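Local coordinates for protein escJ (Escherichia coli, PDB 1YJ7) that probably serves as a building block of the ring-shaped molecular platform on which the type III secretion system assembles, at residues D94-L99 with C108-N113; P103-C108 with V126-S131; S122-L127 with D152-E157; Q142-V147 with E157-V162. The protein carries 3 engineered substitutions. All blocks are in the same frame, centred on the assembly; numbering follows the deposited sequence.

All four contacts lie in one compact module, helix-strand-strand-helix-strand in chain order, which matches the ring-building motif of the YscJ/FliF relatives. Its three-stranded mixed sheet has strand 123-130 in the middle, antiparallel to 105-113 and parallel to 159-165. Contact 1 lays helix 80-99 on the first strand, contact 2 zips that strand to the second, contact 3 fixes the start of the second strand to the loop after helix 140-150, and contact 4 packs that helix on the third strand. The centres of contacts 3 and 4 are only about 6 Å apart, those of contacts 2 and 3 about 18 Å. Each contact also touches a second subunit, consistent with a module used in assembly.

Contact 1 of 4, residues D94-L99 with C108-N113; sequences DIERLL and CSVSLN
A helix packed on an edge strand makes this contact, with Glu96 bonding to the strand backbone and Ile95 and Leu99 beside it supplying the apolar cover for Cys108, Val110 and Leu112. The axes of 94-99 and 108-113 run roughly antiparallel and come within 7.8 Å. Glu96 turns CG away from its own carbonyl carbon (chi1 -69°) and stretches straight out beyond it, carrying the carboxylate across to the strand. There OE1 accepts the N-H of Val110 at 3.0 Å in a fairly straight bond (161°). The donor comes to the anti side of the carboxylate and stands 26° out of its plane. On the way, the methylene CG of Glu96 passes 3.8 Å from Val110 CG2, the two side chains lying alongside and pointing opposite ways.

In the ring-building fold, strand 105-113 is one of the two outer strands of the three-stranded sheet within the chain, and the N-H groups of Val110 and Leu112 are taken up by glutamates of the helix: Glu92, one turn before Glu96, accepts the N-H of Leu112 through OE1. The apolar side of the helix meets the sheet face. Ile95 CG2 touches Val110 CG2 at 3.9 Å, the side chains crossing at about a right angle, while Ile95 CD1 reaches Leu112 CD1 at 4.2 Å. One turn on, Leu99 CD1 lies 3.8 Å from Cys108 SG. Ser109 points away from the helix, and its hydroxyl bonds Lys101 of the second subunit.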
loop_
_atom_site.group_PDB
_atom_site.type_symbol
_atom_site.label_atom_id
_atom_site.label_comp_id
_atom_site.label_asym_id
_atom_site.label_seq_id
_atom_site.Cartn_x
_atom_site.Cartn_y
_atom_site.Cartn_z
ATOM N N ASP D 94 9.204 -33.007 2.930
ATOM C CA ASP D 94 9.827 -34.305 2.726
ATOM C C ASP D 94 10.445 -34.417 1.329
ATOM O O ASP D 94 11.530 -34.969 1.159
ATOM C CB ASP D 94 8.794 -35.435 2.863
ATOM C CG ASP D 94 8.342 -35.685 4.292
ATOM O OD1 ASP D 94 8.945 -35.168 5.274
ATOM O OD2 ASP D 94 7.364 -36.448 4.511
ATOM N N ILE D 95 9.758 -33.888 0.318
ATOM C CA ILE D 95 10.269 -33.944 -1.051
ATOM C C ILE D 95 11.463 -33.006 -1.218
ATOM O O ILE D 95 12.455 -33.371 -1.829
ATOM C CB ILE D 95 9.146 -33.650 -2.085
ATOM C CG1 ILE D 95 8.079 -34.764 -2.010
ATOM C CG2 ILE D 95 9.733 -33.566 -3.448
ATOM C CD1 ILE D 95 6.800 -34.408 -2.826
ATOM N N GLU D 96 11.375 -31.815 -0.640
ATOM C CA GLU D 96 12.504 -30.878 -0.640
ATOM C C GLU D 96 13.722 -31.514 0.032
ATOM O O GLU D 96 14.834 -31.414 -0.481
ATOM C CB GLU D 96 12.133 -29.553 0.027
ATOM C CG GLU D 96 11.126 -28.704 -0.748
ATOM C CD GLU D 96 10.737 -27.410 -0.051
ATOM O OE1 GLU D 96 9.761 -26.752 -0.491
ATOM O OE2 GLU D 96 11.406 -27.023 0.942
ATOM N N ARG D 97 13.501 -32.178 1.156
ATOM C CA ARG D 97 14.582 -32.800 1.913
ATOM C C ARG D 97 15.283 -33.845 1.067
ATOM O O ARG D 97 16.512 -33.910 1.045
ATOM C CB ARG D 97 14.047 -33.415 3.206
ATOM C CG ARG D 97 15.143 -34.124 4.018
ATOM C CD ARG D 97 14.615 -34.934 5.134
ATOM N NE ARG D 97 14.375 -34.093 6.284
ATOM C CZ ARG D 97 13.221 -33.885 6.847
ATOM N NH1 ARG D 97 12.138 -34.479 6.369
ATOM N NH2 ARG D 97 13.150 -33.084 7.921
ATOM N N LEU D 98 14.492 -34.660 0.370
ATOM C CA LEU D 98 15.001 -35.734 -0.490
ATOM C C LEU D 98 15.757 -35.160 -1.687
ATOM O O LEU D 98 16.908 -35.521 -1.949
ATOM C CB LEU D 98 13.845 -36.660 -0.919
ATOM C CG LEU D 98 14.129 -37.859 -1.854
ATOM C CD1 LEU D 98 13.049 -38.964 -1.708
ATOM C CD2 LEU D 98 14.234 -37.435 -3.308
ATOM N N LEU D 99 15.143 -34.227 -2.405
ATOM C CA LEU D 99 15.780 -33.657 -3.589
ATOM C C LEU D 99 17.057 -32.904 -3.231
ATOM O O LEU D 99 17.982 -32.835 -4.029
ATOM C CB LEU D 99 14.832 -32.730 -4.355
ATOM C CG LEU D 99 13.621 -33.396 -4.985
ATOM C CD1 LEU D 99 12.713 -32.345 -5.583
ATOM C CD2 LEU D 99 14.039 -34.396 -6.008
ATOM N N CYS D 108 15.786 -25.756 -3.020
ATOM C CA CYS D 108 14.655 -26.464 -3.627
ATOM C C CYS D 108 13.363 -25.917 -3.043
ATOM O O CYS D 108 13.264 -25.709 -1.821
ATOM C CB CYS D 108 14.741 -27.995 -3.337
ATOM S SG CYS D 108 13.456 -28.957 -4.151
ATOM N N SER D 109 12.357 -25.683 -3.890
ATOM C CA SER D 109 11.018 -25.407 -3.433
ATOM C C SER D 109 10.047 -26.311 -4.154
ATOM O O SER D 109 10.158 -26.499 -5.353
ATOM C CB SER D 109 10.617 -23.952 -3.686
ATOM O OG SER D 109 11.220 -23.078 -2.759
ATOM N N VAL D 110 9.114 -26.873 -3.399
ATOM C CA VAL D 110 8.049 -27.706 -3.944
ATOM C C VAL D 110 6.727 -27.148 -3.456
ATOM O O VAL D 110 6.530 -26.937 -2.247
ATOM C CB VAL D 110 8.183 -29.178 -3.481
ATOM C CG1 VAL D 110 6.993 -29.996 -3.978
ATOM C CG2 VAL D 110 9.480 -29.757 -3.980
ATOM N N SER D 111 5.811 -26.892 -4.395
ATOM C CA SER D 111 4.448 -26.538 -4.049
ATOM C C SER D 111 3.525 -27.593 -4.642
ATOM O O SER D 111 3.518 -27.793 -5.867
ATOM C CB SER D 111 4.078 -25.143 -4.572
ATOM O OG SER D 111 2.757 -24.804 -4.167
ATOM N N LEU D 112 2.773 -28.275 -3.772
ATOM C CA LEU D 112 1.864 -29.351 -4.158
ATOM C C LEU D 112 0.404 -28.920 -4.169
ATOM O O LEU D 112 -0.043 -28.225 -3.264
ATOM C CB LEU D 112 1.967 -30.518 -3.181
ATOM C CG LEU D 112 3.284 -31.266 -3.158
ATOM C CD1 LEU D 112 3.192 -32.333 -2.085
ATOM C CD2 LEU D 112 3.634 -31.879 -4.515
ATOM N N ASN D 113 -0.305 -29.418 -5.176
ATOM C CA ASN D 113 -1.756 -29.302 -5.317
ATOM C C ASN D 113 -2.296 -30.738 -5.289
ATOM O O ASN D 113 -2.243 -31.416 -6.293
ATOM C CB ASN D 113 -2.064 -28.629 -6.659
ATOM C CG ASN D 113 -3.505 -28.848 -7.129
ATOM O OD1 ASN D 113 -4.426 -28.869 -6.313
ATOM N ND2 ASN D 113 -3.687 -29.045 -8.439
#

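Contact 2 of 4, residues P103-C108 with V126-S131; sequences PGVIDC and VLVISS
Ile106 carries CG1 between its backbone N and carbonyl carbon (chi1 70°), whereas Ile129 keeps CG1 beside its own N and turns CG2 to the far side from that N (chi1 -55°). The two side chains cross at about a right angle, with Ile106 CG1 3.9 Å from Ile129 CG2. Asp107 also packs on Ile129, its CB 3.8 Å from Ile129 CB.

Two residues of one strand, Ile106 and Asp107, stand opposite the single Ile129, the mark of a classic beta bulge, here in the hairpin of strands 105-113 and 123-130. Ile129 O takes a good bond from Ile106 N at 2.9 Å and a weak one from Asp107 N at 3.4 Å. Regular antiparallel pairing resumes with Ile129 N giving its hydrogen to Asp107 O at 2.9 Å. Before the bulge, Ser131 N bonds Gly104 O at 2.9 Å.

The other face holds Val105 CG2 against Val128 CG1 at 3.7 Å, with Leu136 touching both valines. Within the bulge, the carboxylate of Asp107 reaches forward to the next residue, OD2 accepting the N-H of Cys108 at 2.9 Å in a bent bond on its anti side, tilted out of the carboxylate plane; the same OD2 forms a salt bridge with Lys101 of the second subunit.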
loop_
_atom_site.group_PDB
_atom_site.type_symbol
_atom_site.label_atom_id
_atom_site.label_comp_id
_atom_site.label_asym_id
_atom_site.label_seq_id
_atom_site.Cartn_x
_atom_site.Cartn_y
_atom_site.Cartn_z
ATOM N N PRO D 103 23.514 -34.430 -5.405
ATOM C CA PRO D 103 24.711 -33.594 -5.492
ATOM C C PRO D 103 24.533 -32.518 -6.535
ATOM O O PRO D 103 24.092 -32.801 -7.665
ATOM C CB PRO D 103 25.818 -34.590 -5.886
ATOM C CG PRO D 103 25.327 -35.879 -5.309
ATOM C CD PRO D 103 23.840 -35.862 -5.584
ATOM N N GLY D 104 24.851 -31.292 -6.144
ATOM C CA GLY D 104 24.679 -30.138 -6.999
ATOM C C GLY D 104 23.425 -29.341 -6.723
ATOM O O GLY D 104 23.322 -28.219 -7.194
ATOM N N VAL D 105 22.460 -29.892 -5.988
ATOM C CA VAL D 105 21.293 -29.122 -5.567
ATOM C C VAL D 105 21.647 -28.289 -4.335
ATOM O O VAL D 105 22.166 -28.833 -3.342
ATOM C CB VAL D 105 20.102 -30.038 -5.235
ATOM C CG1 VAL D 105 18.956 -29.248 -4.645
ATOM C CG2 VAL D 105 19.651 -30.801 -6.489
ATOM N N ILE D 106 21.419 -26.982 -4.402
ATOM C CA ILE D 106 21.698 -26.101 -3.265
ATOM C C ILE D 106 20.475 -25.407 -2.672
ATOM O O ILE D 106 20.524 -24.844 -1.573
ATOM C CB ILE D 106 22.856 -25.124 -3.607
ATOM C CG1 ILE D 106 22.415 -24.094 -4.642
ATOM C CG2 ILE D 106 24.057 -25.924 -4.074
ATOM C CD1 ILE D 106 23.527 -23.085 -5.004
ATOM N N ASP D 107 19.345 -25.447 -3.377
ATOM C CA ASP D 107 18.086 -24.950 -2.826
ATOM C C ASP D 107 16.957 -25.605 -3.634
ATOM O O ASP D 107 17.189 -26.030 -4.754
ATOM C CB ASP D 107 18.018 -23.417 -2.883
ATOM C CG ASP D 107 17.011 -22.820 -1.919
ATOM O OD1 ASP D 107 16.981 -21.565 -1.816
ATOM O OD2 ASP D 107 16.198 -23.473 -1.233
ATOM N N CYS D 108 15.786 -25.756 -3.020
ATOM C CA CYS D 108 14.655 -26.464 -3.627
ATOM C C CYS D 108 13.363 -25.917 -3.043
ATOM O O CYS D 108 13.264 -25.709 -1.821
ATOM C CB CYS D 108 14.741 -27.995 -3.337
ATOM S SG CYS D 108 13.456 -28.957 -4.151
ATOM N N VAL D 126 8.012 -27.536 -8.978
ATOM C CA VAL D 126 9.311 -27.846 -8.387
ATOM C C VAL D 126 10.353 -26.910 -8.961
ATOM O O VAL D 126 10.581 -26.898 -10.179
ATOM C CB VAL D 126 9.715 -29.290 -8.686
ATOM C CG1 VAL D 126 11.057 -29.616 -8.018
ATOM C CG2 VAL D 126 8.637 -30.234 -8.219
ATOM N N LEU D 127 10.970 -26.115 -8.089
ATOM C CA LEU D 127 12.076 -25.235 -8.465
ATOM C C LEU D 127 13.339 -25.747 -7.784
ATOM O O LEU D 127 13.362 -25.978 -6.560
ATOM C CB LEU D 127 11.802 -23.809 -8.024
ATOM C CG LEU D 127 12.926 -22.796 -8.277
ATOM C CD1 LEU D 127 13.210 -22.619 -9.756
ATOM C CD2 LEU D 127 12.571 -21.487 -7.622
ATOM N N VAL D 128 14.368 -25.980 -8.585
ATOM C CA VAL D 128 15.647 -26.482 -8.085
ATOM C C VAL D 128 16.739 -25.506 -8.471
ATOM O O VAL D 128 16.877 -25.119 -9.625
ATOM C CB VAL D 128 15.971 -27.873 -8.652
ATOM C CG1 VAL D 128 17.330 -28.395 -8.135
ATOM C CG2 VAL D 128 14.852 -28.854 -8.344
ATOM N N ILE D 129 17.525 -25.095 -7.483
ATOM C CA ILE D 129 18.657 -24.229 -7.712
ATOM C C ILE D 129 19.903 -25.095 -7.619
ATOM O O ILE D 129 20.074 -25.841 -6.652
ATOM C CB ILE D 129 18.752 -23.106 -6.646
ATOM C CG1 ILE D 129 17.464 -22.277 -6.550
ATOM C CG2 ILE D 129 19.948 -22.190 -6.975
ATOM C CD1 ILE D 129 16.922 -21.721 -7.921
ATOM N N SER D 130 20.757 -25.019 -8.629
ATOM C CA SER D 130 22.000 -25.761 -8.636
ATOM C C SER D 130 23.229 -24.901 -8.405
ATOM O O SER D 130 23.232 -23.685 -8.583
ATOM C CB SER D 130 22.162 -26.515 -9.954
ATOM O OG SER D 130 22.665 -25.665 -10.971
ATOM N N SER D 131 24.301 -25.576 -8.009
ATOM C CA SER D 131 25.629 -24.979 -8.042
ATOM C C SER D 131 25.873 -24.445 -9.468
ATOM O O SER D 131 25.451 -25.077 -10.441
ATOM C CB SER D 131 26.694 -26.003 -7.681
ATOM O OG SER D 131 26.297 -26.779 -6.556
#

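Contact 3 of 4, residues S122-L127 with D152-E157; sequences SSAAVL and DDLKLE
This is a mainly polar strand-to-loop contact: Ser122, next to Ser123 where the chain leads into strand 123-130, is held by the peptide carbonyls of Asp152 and Asp153 in the loop that leaves helix 140-150, with Leu154 adding an apolar touch. Two donors of one serine meet two consecutive carbonyls. Ser122 OG gives its hydrogen to Asp152 O at 2.9 Å, and Ser122 N bonds Asp153 O at 3.2 Å with a bent N-H (146°). Both approach almost head-on to the carbonyl oxygen. The serine torsion explains the pairing, since OG sits beside the residue's own N (chi1 -61°) and the two donors look toward the loop together.

The third polar group of Ser122 uses a water, which lies 2.7 Å from Ser122 O and accepts the N-H of Lys155, its oxygen 2.9 Å from Lys155 N. The loop is part of the connection in the beta-alpha-beta unit that runs from strand 123-130 through helix 140-150 to strand 159-165, so the contact joins the start of the central strand to the return path of the chain. Beyond the polar pair, Leu154 lays CD1 3.5 Å from Ser123 CA, and CD2 lies 4.1 Å from Ala124 CB. Val147 and Ile159 also pack on Leu154. Ser123 turns the other way, its hydroxyl bonding Asn113 and the carbonyl of Asn149 of the second subunit.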
loop_
_atom_site.group_PDB
_atom_site.type_symbol
_atom_site.label_atom_id
_atom_site.label_comp_id
_atom_site.label_asym_id
_atom_site.label_seq_id
_atom_site.Cartn_x
_atom_site.Cartn_y
_atom_site.Cartn_z
ATOM N N SER D 122 -3.820 -34.446 -9.057
ATOM C CA SER D 122 -2.808 -33.614 -8.437
ATOM C C SER D 122 -1.901 -32.890 -9.470
ATOM O O SER D 122 -1.852 -33.214 -10.660
ATOM C CB SER D 122 -1.963 -34.445 -7.453
ATOM O OG SER D 122 -2.747 -34.999 -6.383
ATOM N N SER D 123 -1.186 -31.883 -8.994
ATOM C CA SER D 123 -0.108 -31.293 -9.769
ATOM C C SER D 123 0.972 -30.823 -8.791
ATOM O O SER D 123 0.747 -30.755 -7.591
ATOM C CB SER D 123 -0.629 -30.129 -10.619
ATOM O OG SER D 123 -1.079 -29.082 -9.791
ATOM N N ALA D 124 2.149 -30.531 -9.313
ATOM C CA ALA D 124 3.255 -30.092 -8.469
ATOM C C ALA D 124 4.152 -29.142 -9.220
ATOM O O ALA D 124 4.411 -29.336 -10.386
ATOM C CB ALA D 124 4.071 -31.278 -8.011
ATOM N N ALA D 125 4.622 -28.117 -8.521
ATOM C CA ALA D 125 5.622 -27.180 -9.038
ATOM C C ALA D 125 6.904 -27.392 -8.263
ATOM O O ALA D 125 6.874 -27.400 -7.050
ATOM C CB ALA D 125 5.136 -25.774 -8.830
ATOM N N VAL D 126 8.012 -27.536 -8.978
ATOM C CA VAL D 126 9.311 -27.846 -8.387
ATOM C C VAL D 126 10.353 -26.910 -8.961
ATOM O O VAL D 126 10.581 -26.898 -10.179
ATOM C CB VAL D 126 9.715 -29.290 -8.686
ATOM C CG1 VAL D 126 11.057 -29.616 -8.018
ATOM C CG2 VAL D 126 8.637 -30.234 -8.219
ATOM N N LEU D 127 10.970 -26.115 -8.089
ATOM C CA LEU D 127 12.076 -25.235 -8.465
ATOM C C LEU D 127 13.339 -25.747 -7.784
ATOM O O LEU D 127 13.362 -25.978 -6.560
ATOM C CB LEU D 127 11.802 -23.809 -8.024
ATOM C CG LEU D 127 12.926 -22.796 -8.277
ATOM C CD1 LEU D 127 13.210 -22.619 -9.756
ATOM C CD2 LEU D 127 12.571 -21.487 -7.622
ATOM N N ASP D 152 0.288 -38.736 -3.762
ATOM C CA ASP D 152 -0.936 -39.356 -4.249
ATOM C C ASP D 152 -1.424 -38.789 -5.585
ATOM O O ASP D 152 -1.579 -37.571 -5.731
ATOM C CB ASP D 152 -2.023 -39.195 -3.177
ATOM C CG ASP D 152 -3.388 -39.713 -3.626
ATOM O OD1 ASP D 152 -3.492 -40.893 -4.052
ATOM O OD2 ASP D 152 -4.407 -38.990 -3.582
ATOM N N ASP D 153 -1.632 -39.687 -6.545
ATOM C CA ASP D 153 -2.388 -39.424 -7.773
ATOM C C ASP D 153 -1.794 -38.287 -8.601
ATOM O O ASP D 153 -2.497 -37.327 -8.945
ATOM C CB ASP D 153 -3.856 -39.134 -7.397
ATOM C CG ASP D 153 -4.807 -39.124 -8.607
ATOM O OD1 ASP D 153 -5.837 -38.411 -8.521
ATOM O OD2 ASP D 153 -4.640 -39.788 -9.659
ATOM N N LEU D 154 -0.496 -38.392 -8.890
ATOM C CA LEU D 154 0.247 -37.378 -9.616
ATOM C C LEU D 154 0.808 -37.982 -10.900
ATOM O O LEU D 154 1.451 -39.037 -10.883
ATOM C CB LEU D 154 1.365 -36.808 -8.706
ATOM C CG LEU D 154 2.208 -35.643 -9.184
ATOM C CD1 LEU D 154 1.337 -34.432 -9.511
ATOM C CD2 LEU D 154 3.240 -35.268 -8.123
ATOM N N LYS D 155 0.533 -37.337 -12.028
ATOM C CA LYS D 155 1.080 -37.732 -13.310
ATOM C C LYS D 155 2.229 -36.813 -13.717
ATOM O O LYS D 155 2.239 -35.632 -13.366
ATOM C CB LYS D 155 0.004 -37.671 -14.398
ATOM C CG LYS D 155 -1.186 -38.605 -14.170
ATOM C CD LYS D 155 -2.309 -38.262 -15.156
ATOM C CE LYS D 155 -3.399 -39.332 -15.189
ATOM N NZ LYS D 155 -4.110 -39.335 -16.504
ATOM N N LEU D 156 3.149 -37.366 -14.498
ATOM C CA LEU D 156 4.315 -36.650 -15.042
ATOM C C LEU D 156 3.959 -35.349 -15.746
ATOM O O LEU D 156 4.650 -34.343 -15.591
ATOM C CB LEU D 156 5.045 -37.550 -16.051
ATOM C CG LEU D 156 6.443 -38.110 -15.795
ATOM C CD1 LEU D 156 6.830 -38.180 -14.324
ATOM C CD2 LEU D 156 6.611 -39.454 -16.473
ATOM N N GLU D 157 2.886 -35.376 -16.544
ATOM C CA GLU D 157 2.479 -34.217 -17.325
ATOM C C GLU D 157 2.049 -33.033 -16.442
ATOM O O GLU D 157 2.011 -31.901 -16.920
ATOM C CB GLU D 157 1.344 -34.584 -18.309
ATOM C CG GLU D 157 -0.001 -34.826 -17.631
ATOM C CD GLU D 157 -0.958 -35.684 -18.465
ATOM O OE1 GLU D 157 -1.735 -35.109 -19.261
ATOM O OE2 GLU D 157 -0.938 -36.930 -18.321
HETATM O O HOH W 1 -1.719 -35.543 -12.080
#

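Contact 4 of 4, residues Q142-V147 with E157-V162; sequences QIKNLV and ENISVV. With GOL (glycerol), chain J.
Helix 142-147 runs against strand 159-162 at 139° between their directions, with the axes 9.3 Å apart at closest, and Lys144 and Ile159 are the residues whose CA atoms come nearest. The strand turns Ile159 and Val161 toward the helix. Lys144 lies along the edge of this interface: its CG presses on Val161 CG2 at 3.5 Å, tight for two carbons, and the extended chain then carries CE to 3.5 Å from Ile159 O. The ammonium NZ bonds a water at 2.7 Å, which in turn donates to Ile159 O at 3.3 Å, a longer bond.

A glycerol, probably from the crystallisation liquor, lies beside it. Its O2 accepts both Lys144 NZ and Val161 N, the latter at 2.9 Å; O3 donates to Val161 O, and O1 pairs with Ser160 OG. Glycerol thus bonds both the N-H and the C=O of Val161. Ile143 CG2 meets Val161 CG2 and Val147 CG1 meets Ile159 CD1, each at 4.2 Å. Leu99 of helix 80-99 packs on Ile143 and Val147, and Ile95 on Val147. In this beta-alpha-beta unit, helix 140-150 lies over both 159-165 and its parallel neighbour 123-130, Val147 touching Ala124 and Val126.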
loop_
_atom_site.group_PDB
_atom_site.type_symbol
_atom_site.label_atom_id
_atom_site.label_comp_id
_atom_site.label_asym_id
_atom_site.label_seq_id
_atom_site.Cartn_x
_atom_site.Cartn_y
_atom_site.Cartn_z
ATOM N N GLN D 142 14.638 -37.847 -13.678
ATOM C CA GLN D 142 14.728 -38.502 -12.378
ATOM C C GLN D 142 13.996 -37.731 -11.304
ATOM O O GLN D 142 13.259 -38.298 -10.507
ATOM C CB GLN D 142 16.191 -38.675 -11.976
ATOM C CG GLN D 142 16.894 -39.754 -12.789
ATOM C CD GLN D 142 18.404 -39.735 -12.644
ATOM O OE1 GLN D 142 19.049 -40.805 -12.582
ATOM N NE2 GLN D 142 18.979 -38.544 -12.603
ATOM N N ILE D 143 14.207 -36.425 -11.266
ATOM C CA ILE D 143 13.499 -35.573 -10.317
ATOM C C ILE D 143 11.995 -35.701 -10.457
ATOM O O ILE D 143 11.284 -35.847 -9.480
ATOM C CB ILE D 143 13.970 -34.110 -10.465
ATOM C CG1 ILE D 143 15.412 -33.973 -9.965
ATOM C CG2 ILE D 143 13.024 -33.166 -9.727
ATOM C CD1 ILE D 143 16.108 -32.722 -10.423
ATOM N N LYS D 144 11.497 -35.661 -11.690
ATOM C CA LYS D 144 10.072 -35.755 -11.907
ATOM C C LYS D 144 9.544 -37.107 -11.430
ATOM O O LYS D 144 8.506 -37.167 -10.812
ATOM C CB LYS D 144 9.745 -35.568 -13.378
ATOM C CG LYS D 144 9.843 -34.167 -13.828
ATOM C CD LYS D 144 9.114 -33.974 -15.167
ATOM C CE LYS D 144 9.175 -32.533 -15.596
ATOM N NZ LYS D 144 8.842 -32.398 -17.051
ATOM N N ASN D 145 10.290 -38.170 -11.690
ATOM C CA ASN D 145 9.864 -39.499 -11.271
ATOM C C ASN D 145 9.857 -39.643 -9.739
ATOM O O ASN D 145 8.933 -40.245 -9.181
ATOM C CB ASN D 145 10.727 -40.584 -11.915
ATOM C CG ASN D 145 10.338 -40.876 -13.361
ATOM O OD1 ASN D 145 9.171 -40.783 -13.733
ATOM N ND2 ASN D 145 11.326 -41.251 -14.176
ATOM N N LEU D 146 10.852 -39.077 -9.057
ATOM C CA LEU D 146 10.860 -39.045 -7.593
ATOM C C LEU D 146 9.659 -38.283 -7.004
ATOM O O LEU D 146 8.989 -38.769 -6.098
ATOM C CB LEU D 146 12.171 -38.462 -7.070
ATOM C CG LEU D 146 13.435 -39.291 -7.355
ATOM C CD1 LEU D 146 14.676 -38.468 -7.154
ATOM C CD2 LEU D 146 13.473 -40.539 -6.480
ATOM N N VAL D 147 9.354 -37.111 -7.556
ATOM C CA VAL D 147 8.217 -36.331 -7.114
ATOM C C VAL D 147 6.914 -37.079 -7.397
ATOM O O VAL D 147 6.062 -37.171 -6.528
ATOM C CB VAL D 147 8.213 -34.938 -7.779
ATOM C CG1 VAL D 147 6.961 -34.178 -7.421
ATOM C CG2 VAL D 147 9.451 -34.148 -7.330
ATOM N N GLU D 157 2.886 -35.376 -16.544
ATOM C CA GLU D 157 2.479 -34.217 -17.325
ATOM C C GLU D 157 2.049 -33.033 -16.442
ATOM O O GLU D 157 2.011 -31.901 -16.920
ATOM C CB GLU D 157 1.344 -34.584 -18.309
ATOM C CG GLU D 157 -0.001 -34.826 -17.631
ATOM C CD GLU D 157 -0.958 -35.684 -18.465
ATOM O OE1 GLU D 157 -1.735 -35.109 -19.261
ATOM O OE2 GLU D 157 -0.938 -36.930 -18.321
ATOM N N ASN D 158 1.737 -33.290 -15.168
ATOM C CA ASN D 158 1.300 -32.256 -14.246
ATOM C C ASN D 158 2.370 -31.919 -13.184
ATOM O O ASN D 158 2.038 -31.444 -12.111
ATOM C CB ASN D 158 -0.010 -32.657 -13.568
ATOM C CG ASN D 158 -1.130 -32.931 -14.583
ATOM O OD1 ASN D 158 -1.839 -33.940 -14.497
ATOM N ND2 ASN D 158 -1.247 -32.054 -15.561
ATOM N N ILE D 159 3.631 -32.169 -13.509
ATOM C CA ILE D 159 4.754 -31.731 -12.674
ATOM C C ILE D 159 5.605 -30.770 -13.493
ATOM O O ILE D 159 6.096 -31.125 -14.560
ATOM C CB ILE D 159 5.612 -32.930 -12.188
ATOM C CG1 ILE D 159 4.754 -33.942 -11.425
ATOM C CG2 ILE D 159 6.760 -32.435 -11.294
ATOM C CD1 ILE D 159 5.443 -35.271 -11.201
ATOM N N SER D 160 5.784 -29.555 -12.990
ATOM C CA SER D 160 6.633 -28.584 -13.631
ATOM C C SER D 160 7.944 -28.582 -12.864
ATOM O O SER D 160 7.925 -28.388 -11.650
ATOM C CB SER D 160 5.977 -27.201 -13.601
ATOM O OG SER D 160 6.621 -26.340 -14.515
ATOM N N VAL D 161 9.059 -28.820 -13.551
ATOM C CA VAL D 161 10.392 -28.698 -12.953
ATOM C C VAL D 161 11.149 -27.582 -13.651
ATOM O O VAL D 161 11.282 -27.558 -14.888
ATOM C CB VAL D 161 11.182 -30.033 -13.030
ATOM C CG1 VAL D 161 12.607 -29.872 -12.452
ATOM C CG2 VAL D 161 10.420 -31.115 -12.306
ATOM N N VAL D 162 11.623 -26.627 -12.864
ATOM C CA VAL D 162 12.446 -25.557 -13.383
ATOM C C VAL D 162 13.770 -25.621 -12.641
ATOM O O VAL D 162 13.777 -25.717 -11.423
ATOM C CB VAL D 162 11.779 -24.207 -13.189
ATOM C CG1 VAL D 162 12.704 -23.066 -13.565
ATOM C CG2 VAL D 162 10.443 -24.147 -14.029
HETATM C C1 GOL J . 7.979 -27.663 -17.947
HETATM O O1 GOL J . 6.986 -27.097 -17.095
HETATM C C2 GOL J . 9.078 -28.365 -17.146
HETATM O O2 GOL J . 8.544 -29.356 -16.322
HETATM C C3 GOL J . 10.103 -29.031 -18.063
HETATM O O3 GOL J . 11.177 -29.546 -17.290
HETATM O O HOH W 2 6.253 -33.109 -17.153
#